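Long-range contacts in actin-related protein 8 (Homo sapiens, PDB 4FO0), which forms a proposed core subunit of the INO80 chromatin remodeler, binds ATP with low basal ATPase activity, and does not polymerize: residues T248-V253 and S503-G508; T258-V263 and L485-C490; G244-C249 and V263-S268. All blocks are in the same frame, centred on the assembly; numbering follows the deposited sequence.

Contact 1: T248-V253 and S503-G508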
loop_
_atom_site.group_PDB
_atom_site.type_symbol
_atom_site.label_atom_id
_atom_site.label_comp_id
_atom_site.label_asym_id
_atom_site.label_seq_id
_atom_site.Cartn_x
_atom_site.Cartn_y
_atom_site.Cartn_z
ATOM N N THR A 248 -15.072 6.908 12.640
ATOM C CA THR A 248 -14.566 7.531 11.429
ATOM C C THR A 248 -14.673 6.580 10.257
ATOM O O THR A 248 -14.656 5.359 10.424
ATOM C CB THR A 248 -13.076 7.953 11.619
ATOM O OG1 THR A 248 -12.588 8.609 10.450
ATOM C CG2 THR A 248 -12.197 6.745 11.907
ATOM N N CYS A 249 -14.809 7.144 9.067
ATOM C CA CYS A 249 -14.626 6.365 7.856
ATOM C C CYS A 249 -13.114 6.274 7.573
ATOM O O CYS A 249 -12.416 7.295 7.545
ATOM C CB CYS A 249 -15.373 7.017 6.698
ATOM S SG CYS A 249 -15.226 6.147 5.120
ATOM N N ILE A 250 -12.608 5.053 7.403
ATOM C CA ILE A 250 -11.184 4.834 7.147
ATOM C C ILE A 250 -10.943 4.417 5.717
ATOM O O ILE A 250 -11.624 3.530 5.195
ATOM C CB ILE A 250 -10.610 3.683 7.970
ATOM C CG1 ILE A 250 -11.169 3.719 9.373
ATOM C CG2 ILE A 250 -9.066 3.729 7.950
ATOM C CD1 ILE A 250 -10.972 5.062 10.028
ATOM N N VAL A 251 -9.943 5.028 5.103
ATOM C CA VAL A 251 -9.547 4.658 3.755
ATOM C C VAL A 251 -8.069 4.343 3.786
ATOM O O VAL A 251 -7.263 5.204 4.128
ATOM C CB VAL A 251 -9.772 5.802 2.757
ATOM C CG1 VAL A 251 -9.385 5.348 1.376
ATOM C CG2 VAL A 251 -11.217 6.267 2.794
ATOM N N ASP A 252 -7.703 3.110 3.458
ATOM C CA ASP A 252 -6.290 2.780 3.398
ATOM C C ASP A 252 -5.896 2.603 1.941
ATOM O O ASP A 252 -6.241 1.595 1.319
ATOM C CB ASP A 252 -5.987 1.522 4.215
ATOM C CG ASP A 252 -4.482 1.155 4.224
ATOM O OD1 ASP A 252 -3.762 1.474 3.246
ATOM O OD2 ASP A 252 -4.018 0.537 5.215
ATOM N N VAL A 253 -5.200 3.592 1.387
ATOM C CA VAL A 253 -4.683 3.447 0.029
ATOM C C VAL A 253 -3.260 2.936 0.084
ATOM O O VAL A 253 -2.345 3.647 0.517
ATOM C CB VAL A 253 -4.700 4.758 -0.773
ATOM C CG1 VAL A 253 -4.562 4.440 -2.255
ATOM C CG2 VAL A 253 -5.975 5.527 -0.517
ATOM N N SER A 503 -16.171 12.775 9.345
ATOM C CA SER A 503 -14.800 12.344 9.589
ATOM C C SER A 503 -14.338 11.237 8.649
ATOM O O SER A 503 -14.703 10.070 8.813
ATOM C CB SER A 503 -14.655 11.875 11.038
ATOM O OG SER A 503 -13.343 11.415 11.298
ATOM N N ILE A 504 -13.519 11.607 7.675
ATOM C CA ILE A 504 -12.908 10.624 6.778
ATOM C C ILE A 504 -11.386 10.598 6.933
ATOM O O ILE A 504 -10.681 11.559 6.603
ATOM C CB ILE A 504 -13.286 10.887 5.324
ATOM C CG1 ILE A 504 -14.810 10.853 5.182
ATOM C CG2 ILE A 504 -12.651 9.857 4.426
ATOM C CD1 ILE A 504 -15.360 11.864 4.187
ATOM N N LEU A 505 -10.885 9.494 7.467
ATOM C CA LEU A 505 -9.457 9.349 7.701
ATOM C C LEU A 505 -8.800 8.642 6.526
ATOM O O LEU A 505 -9.273 7.595 6.068
ATOM C CB LEU A 505 -9.231 8.551 8.968
ATOM C CG LEU A 505 -7.790 8.208 9.295
ATOM C CD1 LEU A 505 -6.984 9.488 9.433
ATOM C CD2 LEU A 505 -7.738 7.342 10.555
ATOM N N VAL A 506 -7.723 9.223 6.018
ATOM C CA VAL A 506 -7.012 8.595 4.912
ATOM C C VAL A 506 -5.601 8.157 5.278
ATOM O O VAL A 506 -4.744 8.953 5.675
ATOM C CB VAL A 506 -6.993 9.461 3.657
ATOM C CG1 VAL A 506 -6.188 8.759 2.573
ATOM C CG2 VAL A 506 -8.409 9.700 3.195
ATOM N N VAL A 507 -5.370 6.872 5.093
ATOM C CA VAL A 507 -4.190 6.227 5.612
ATOM C C VAL A 507 -3.400 5.452 4.517
ATOM O O VAL A 507 -3.895 5.237 3.400
ATOM C CB VAL A 507 -4.639 5.366 6.792
ATOM C CG1 VAL A 507 -4.379 3.909 6.547
ATOM C CG2 VAL A 507 -4.035 5.883 8.080
ATOM N N GLY A 508 -2.159 5.077 4.822
ATOM C CA GLY A 508 -1.308 4.412 3.851
ATOM C C GLY A 508 -0.614 5.365 2.883
ATOM O O GLY A 508 -0.841 6.563 2.913
#
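V251 is gripped through both its backbone polar atoms by the strand beside it: its N donates to L505 O (2.8 Å), and its O accepts V507 N at 2.7 Å with an N-H...O angle of 164°. C249 and V253 continue the ladder, giving five bonds between parallel strands whose directions differ by 22°. The tight part is buried. V251 CG2 lies alongside I504 CG2 at 4.2 Å, both pointing to one face, and V251 CB meets V506 CG2 at 4.2 Å. On the other face, with D252 CG anti to the backbone N (chi1 -178°), the carboxylate carbon meets V507 CG1 at 3.6 Å. Shortening D252, an ATP-binding-site residue whose side chain lies about 4 Å from a bound magnesium ion, to an alanine would probably cost V507 CG1 its carboxylate contact and K257 its long, weak ion pair, and remove a carboxylate near the metal. Looser is the partly exposed S503 end, where T248 OG1 and S503 OG share a hydrogen bond of 3.0 Å; at the other end G508 touches ATP. Helix 480-489 packs on C249 and V251, helix 235-243 on T248, I250 and L505, while strands 258-264 and 540-542 flank the pair in the sheet.

Contact 2: T258-V263 and L485-C490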
loop_
_atom_site.group_PDB
_atom_site.type_symbol
_atom_site.label_atom_id
_atom_site.label_comp_id
_atom_site.label_asym_id
_atom_site.label_seq_id
_atom_site.Cartn_x
_atom_site.Cartn_y
_atom_site.Cartn_z
ATOM N N THR A 258 -6.943 -0.845 -2.070
ATOM C CA THR A 258 -7.553 0.267 -1.351
ATOM C C THR A 258 -8.730 -0.218 -0.522
ATOM O O THR A 258 -9.654 -0.806 -1.069
ATOM C CB THR A 258 -8.081 1.303 -2.312
ATOM O OG1 THR A 258 -6.985 1.872 -3.028
ATOM C CG2 THR A 258 -8.832 2.393 -1.551
ATOM N N SER A 259 -8.685 0.019 0.791
ATOM C CA SER A 259 -9.769 -0.375 1.680
ATOM C C SER A 259 -10.593 0.828 2.052
ATOM O O SER A 259 -10.052 1.905 2.307
ATOM C CB SER A 259 -9.234 -0.985 2.972
ATOM O OG SER A 259 -8.599 -2.230 2.753
ATOM N N VAL A 260 -11.906 0.635 2.079
ATOM C CA VAL A 260 -12.823 1.595 2.666
ATOM C C VAL A 260 -13.693 0.885 3.701
ATOM O O VAL A 260 -14.082 -0.275 3.514
ATOM C CB VAL A 260 -13.735 2.224 1.611
ATOM C CG1 VAL A 260 -14.437 3.448 2.182
ATOM C CG2 VAL A 260 -12.922 2.623 0.411
ATOM N N CYS A 261 -13.983 1.565 4.803
ATOM C CA CYS A 261 -14.945 1.032 5.752
ATOM C C CYS A 261 -15.270 2.043 6.833
ATOM O O CYS A 261 -14.565 3.039 7.010
ATOM C CB CYS A 261 -14.457 -0.281 6.359
ATOM S SG CYS A 261 -13.269 -0.118 7.725
ATOM N N CYS A 262 -16.359 1.798 7.543
ATOM C CA CYS A 262 -16.743 2.677 8.633
ATOM C C CYS A 262 -16.494 2.003 9.956
ATOM O O CYS A 262 -16.917 0.865 10.178
ATOM C CB CYS A 262 -18.198 3.089 8.495
ATOM S SG CYS A 262 -18.441 4.160 7.083
ATOM N N VAL A 263 -15.783 2.706 10.826
ATOM C CA VAL A 263 -15.395 2.135 12.102
ATOM C C VAL A 263 -15.982 2.974 13.209
ATOM O O VAL A 263 -15.895 4.205 13.190
ATOM C CB VAL A 263 -13.860 2.043 12.233
ATOM C CG1 VAL A 263 -13.444 1.786 13.673
ATOM C CG2 VAL A 263 -13.326 0.961 11.320
ATOM N N LEU A 485 -18.393 7.174 -0.324
ATOM C CA LEU A 485 -19.804 7.508 -0.209
ATOM C C LEU A 485 -20.646 6.244 -0.063
ATOM O O LEU A 485 -21.408 6.086 0.888
ATOM C CB LEU A 485 -20.249 8.310 -1.428
ATOM C CG LEU A 485 -19.688 9.733 -1.463
ATOM C CD1 LEU A 485 -20.188 10.495 -2.671
ATOM C CD2 LEU A 485 -20.013 10.476 -0.186
ATOM N N HIS A 486 -20.488 5.336 -1.011
ATOM C CA HIS A 486 -21.216 4.082 -0.978
ATOM C C HIS A 486 -21.082 3.361 0.362
ATOM O O HIS A 486 -22.053 2.846 0.900
ATOM C CB HIS A 486 -20.737 3.173 -2.097
ATOM C CG HIS A 486 -21.383 1.829 -2.082
ATOM N ND1 HIS A 486 -20.929 0.798 -1.289
ATOM C CD2 HIS A 486 -22.460 1.349 -2.747
ATOM C CE1 HIS A 486 -21.689 -0.266 -1.476
ATOM N NE2 HIS A 486 -22.625 0.042 -2.357
ATOM N N SER A 487 -19.868 3.323 0.885
ATOM C CA SER A 487 -19.588 2.677 2.157
ATOM C C SER A 487 -20.383 3.322 3.300
ATOM O O SER A 487 -21.035 2.642 4.082
ATOM C CB SER A 487 -18.079 2.760 2.431
ATOM O OG SER A 487 -17.749 2.434 3.772
ATOM N N ILE A 488 -20.319 4.642 3.390
ATOM C CA ILE A 488 -21.003 5.381 4.438
ATOM C C ILE A 488 -22.504 5.205 4.310
ATOM O O ILE A 488 -23.231 5.156 5.303
ATOM C CB ILE A 488 -20.653 6.880 4.355
ATOM C CG1 ILE A 488 -19.155 7.073 4.624
ATOM C CG2 ILE A 488 -21.503 7.687 5.322
ATOM C CD1 ILE A 488 -18.678 8.501 4.578
ATOM N N ASP A 489 -22.961 5.100 3.072
ATOM C CA ASP A 489 -24.371 4.923 2.788
ATOM C C ASP A 489 -24.891 3.567 3.257
ATOM O O ASP A 489 -26.097 3.354 3.377
ATOM C CB ASP A 489 -24.610 5.065 1.295
ATOM C CG ASP A 489 -26.069 5.125 0.961
ATOM O OD1 ASP A 489 -26.827 5.751 1.743
ATOM O OD2 ASP A 489 -26.452 4.541 -0.071
ATOM N N CYS A 490 -23.973 2.650 3.513
ATOM C CA CYS A 490 -24.326 1.317 3.976
ATOM C C CYS A 490 -24.403 1.226 5.490
ATOM O O CYS A 490 -24.738 0.173 6.025
ATOM C CB CYS A 490 -23.317 0.297 3.472
ATOM S SG CYS A 490 -23.456 0.003 1.732
#
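S487 lays its CB against V260 CG1 at 3.7 Å, so that a serine methylene and a valine methyl meet where helix 485-489 passes over strand 258-263. Its hydroxyl continues toward the strand: with OG anti to the backbone N (chi1 167°), OG comes to 3.7 Å from C261 CA and 3.8 Å from C262 SG. These are packing distances; the polar need of OG is met by T272 O, to which it is hydrogen-bonded, and T272 OG1 in turn accepts C262 N. C262 forms the second point of support. Its SG, anti to the carbonyl carbon (chi1 -68°), reaches the helix and touches both neighbours in the sequence there, S487 OG and, at 3.9 Å, I488 CG1. V260 and C262 point toward the helix and the intervening C261 points away, as strand alternation requires, which leaves the backbone of C261 facing S487. The contact is small, with 166 Å² buried over both segments, but all five touching residues are buried. Locally the axes approach to 7.7 Å and run at 30° to each other. M500 of helix 494-502 also touches C262 and I488, and L274 of the next strand touches S487. A helix packed on the face of a mixed sheet, running in roughly the same direction as an antiparallel strand beside the central one, is characteristic of the ribonuclease H-like fold on which the ATP-binding domains of the actin family are built.

Contact 3: G244-C249 and V263-S268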
loop_
_atom_site.group_PDB
_atom_site.type_symbol
_atom_site.label_atom_id
_atom_site.label_comp_id
_atom_site.label_asym_id
_atom_site.label_seq_id
_atom_site.Cartn_x
_atom_site.Cartn_y
_atom_site.Cartn_z
ATOM N N GLY A 244 -6.461 8.220 16.856
ATOM C CA GLY A 244 -7.237 8.759 17.952
ATOM C C GLY A 244 -8.672 9.080 17.592
ATOM O O GLY A 244 -9.374 9.752 18.349
ATOM N N LEU A 245 -9.112 8.608 16.435
ATOM C CA LEU A 245 -10.497 8.802 16.011
ATOM C C LEU A 245 -11.344 7.575 16.312
ATOM O O LEU A 245 -11.316 6.599 15.562
ATOM C CB LEU A 245 -10.560 9.103 14.515
ATOM C CG LEU A 245 -10.152 10.513 14.086
ATOM C CD1 LEU A 245 -9.355 11.212 15.174
ATOM C CD2 LEU A 245 -9.347 10.449 12.788
ATOM N N SER A 246 -12.105 7.623 17.399
ATOM C CA SER A 246 -12.913 6.468 17.787
ATOM C C SER A 246 -13.925 6.081 16.703
ATOM O O SER A 246 -14.121 4.896 16.430
ATOM C CB SER A 246 -13.621 6.713 19.128
ATOM O OG SER A 246 -14.719 7.605 18.986
ATOM N N SER A 247 -14.573 7.080 16.106
ATOM C CA SER A 247 -15.519 6.844 15.019
ATOM C C SER A 247 -15.091 7.595 13.772
ATOM O O SER A 247 -14.796 8.787 13.826
ATOM C CB SER A 247 -16.941 7.255 15.414
ATOM O OG SER A 247 -17.570 6.236 16.169
ATOM N N THR A 248 -15.072 6.908 12.640
ATOM C CA THR A 248 -14.566 7.531 11.429
ATOM C C THR A 248 -14.673 6.580 10.257
ATOM O O THR A 248 -14.656 5.359 10.424
ATOM C CB THR A 248 -13.076 7.953 11.619
ATOM O OG1 THR A 248 -12.588 8.609 10.450
ATOM C CG2 THR A 248 -12.197 6.745 11.907
ATOM N N CYS A 249 -14.809 7.144 9.067
ATOM C CA CYS A 249 -14.626 6.365 7.856
ATOM C C CYS A 249 -13.114 6.274 7.573
ATOM O O CYS A 249 -12.416 7.295 7.545
ATOM C CB CYS A 249 -15.373 7.017 6.698
ATOM S SG CYS A 249 -15.226 6.147 5.120
ATOM N N VAL A 263 -15.783 2.706 10.826
ATOM C CA VAL A 263 -15.395 2.135 12.102
ATOM C C VAL A 263 -15.982 2.974 13.209
ATOM O O VAL A 263 -15.895 4.205 13.190
ATOM C CB VAL A 263 -13.860 2.043 12.233
ATOM C CG1 VAL A 263 -13.444 1.786 13.673
ATOM C CG2 VAL A 263 -13.326 0.961 11.320
ATOM N N GLU A 264 -16.605 2.290 14.161
ATOM C CA GLU A 264 -17.267 2.933 15.288
ATOM C C GLU A 264 -16.849 2.230 16.569
ATOM O O GLU A 264 -17.315 1.127 16.864
ATOM C CB GLU A 264 -18.779 2.849 15.114
ATOM C CG GLU A 264 -19.545 4.013 15.704
ATOM C CD GLU A 264 -20.990 4.036 15.244
ATOM O OE1 GLU A 264 -21.408 3.073 14.569
ATOM O OE2 GLU A 264 -21.708 5.014 15.548
ATOM N N ASP A 265 -15.941 2.862 17.305
ATOM C CA ASP A 265 -15.455 2.337 18.586
ATOM C C ASP A 265 -14.894 0.923 18.487
ATOM O O ASP A 265 -15.386 0.010 19.154
ATOM C CB ASP A 265 -16.565 2.363 19.640
ATOM C CG ASP A 265 -17.348 3.661 19.633
ATOM O OD1 ASP A 265 -16.716 4.747 19.627
ATOM O OD2 ASP A 265 -18.598 3.589 19.616
ATOM N N GLY A 266 -13.862 0.745 17.665
ATOM C CA GLY A 266 -13.182 -0.536 17.565
ATOM C C GLY A 266 -13.941 -1.555 16.729
ATOM O O GLY A 266 -13.589 -2.738 16.684
ATOM N N VAL A 267 -14.987 -1.107 16.049
ATOM C CA VAL A 267 -15.748 -2.035 15.231
ATOM C C VAL A 267 -15.871 -1.585 13.782
ATOM O O VAL A 267 -16.412 -0.518 13.484
ATOM C CB VAL A 267 -17.147 -2.254 15.803
ATOM C CG1 VAL A 267 -17.863 -3.332 15.023
ATOM C CG2 VAL A 267 -17.044 -2.625 17.256
ATOM N N SER A 268 -15.350 -2.410 12.881
ATOM C CA SER A 268 -15.551 -2.197 11.460
ATOM C C SER A 268 -16.899 -2.783 11.073
ATOM O O SER A 268 -17.145 -3.978 11.253
ATOM C CB SER A 268 -14.437 -2.866 10.660
ATOM O OG SER A 268 -14.720 -2.791 9.275
HETATM O O HOH W 1 -12.145 3.078 16.811
#
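E264 runs past S247 on the same face of an antiparallel sheet. Its CB is 3.7 Å from S247 OG, its CG also lies against that hydroxyl, and its CD is still 4.2 Å from it; beyond CG the chain is extended (chi2 167°), which carries the carboxylate on past the serine to K499, which S247 OG also meets through a weak hydrogen bond. There OE1 is hydrogen-bonded to H269 NE2, while OE2 takes a salt bridge from K499 and a hydrogen bond with T496 OG1. Beneath these side chains S247 and E264 form a non-hydrogen-bonded pair. The adjoining T248 and V263 form the hydrogen-bonded pair, with T248 N to V263 O and V263 N to T248 O both 2.9 Å. Towards the surface the ladder ends less regularly: D265 N reaches S246 O at 2.9 Å from 44° out of the carbonyl plane, and a water donates to the same oxygen (2.7 Å) while accepting G266 N (3.0 Å). The contact is the open end of the hairpin of strands 247-253 and 258-264. T240 of helix 235-243 touches T248 and V263, while helix 494-502, which carries K499 and T496, meets the E264 side.

Leaving helix 235-243, the chain enters strand 247-253, turns through the ATP-binding loop and returns along strand 258-264; contact 3 closes this short hairpin, with 13 residues between its segments. Contact 1 starts from the same strand, shares T248 and C249 with contact 3, and closes a much longer loop at 503-508. Contact 2 is nested inside that loop, joining the returning strand to helix 480-489, and it crosses contact 3 in sequence while sharing V263. The backbone hydrogen bond between I250 N and C261 O links contacts 1 and 2 directly. Together they bring the hairpin and the late parallel strand into one sheet and set the late helix on its face.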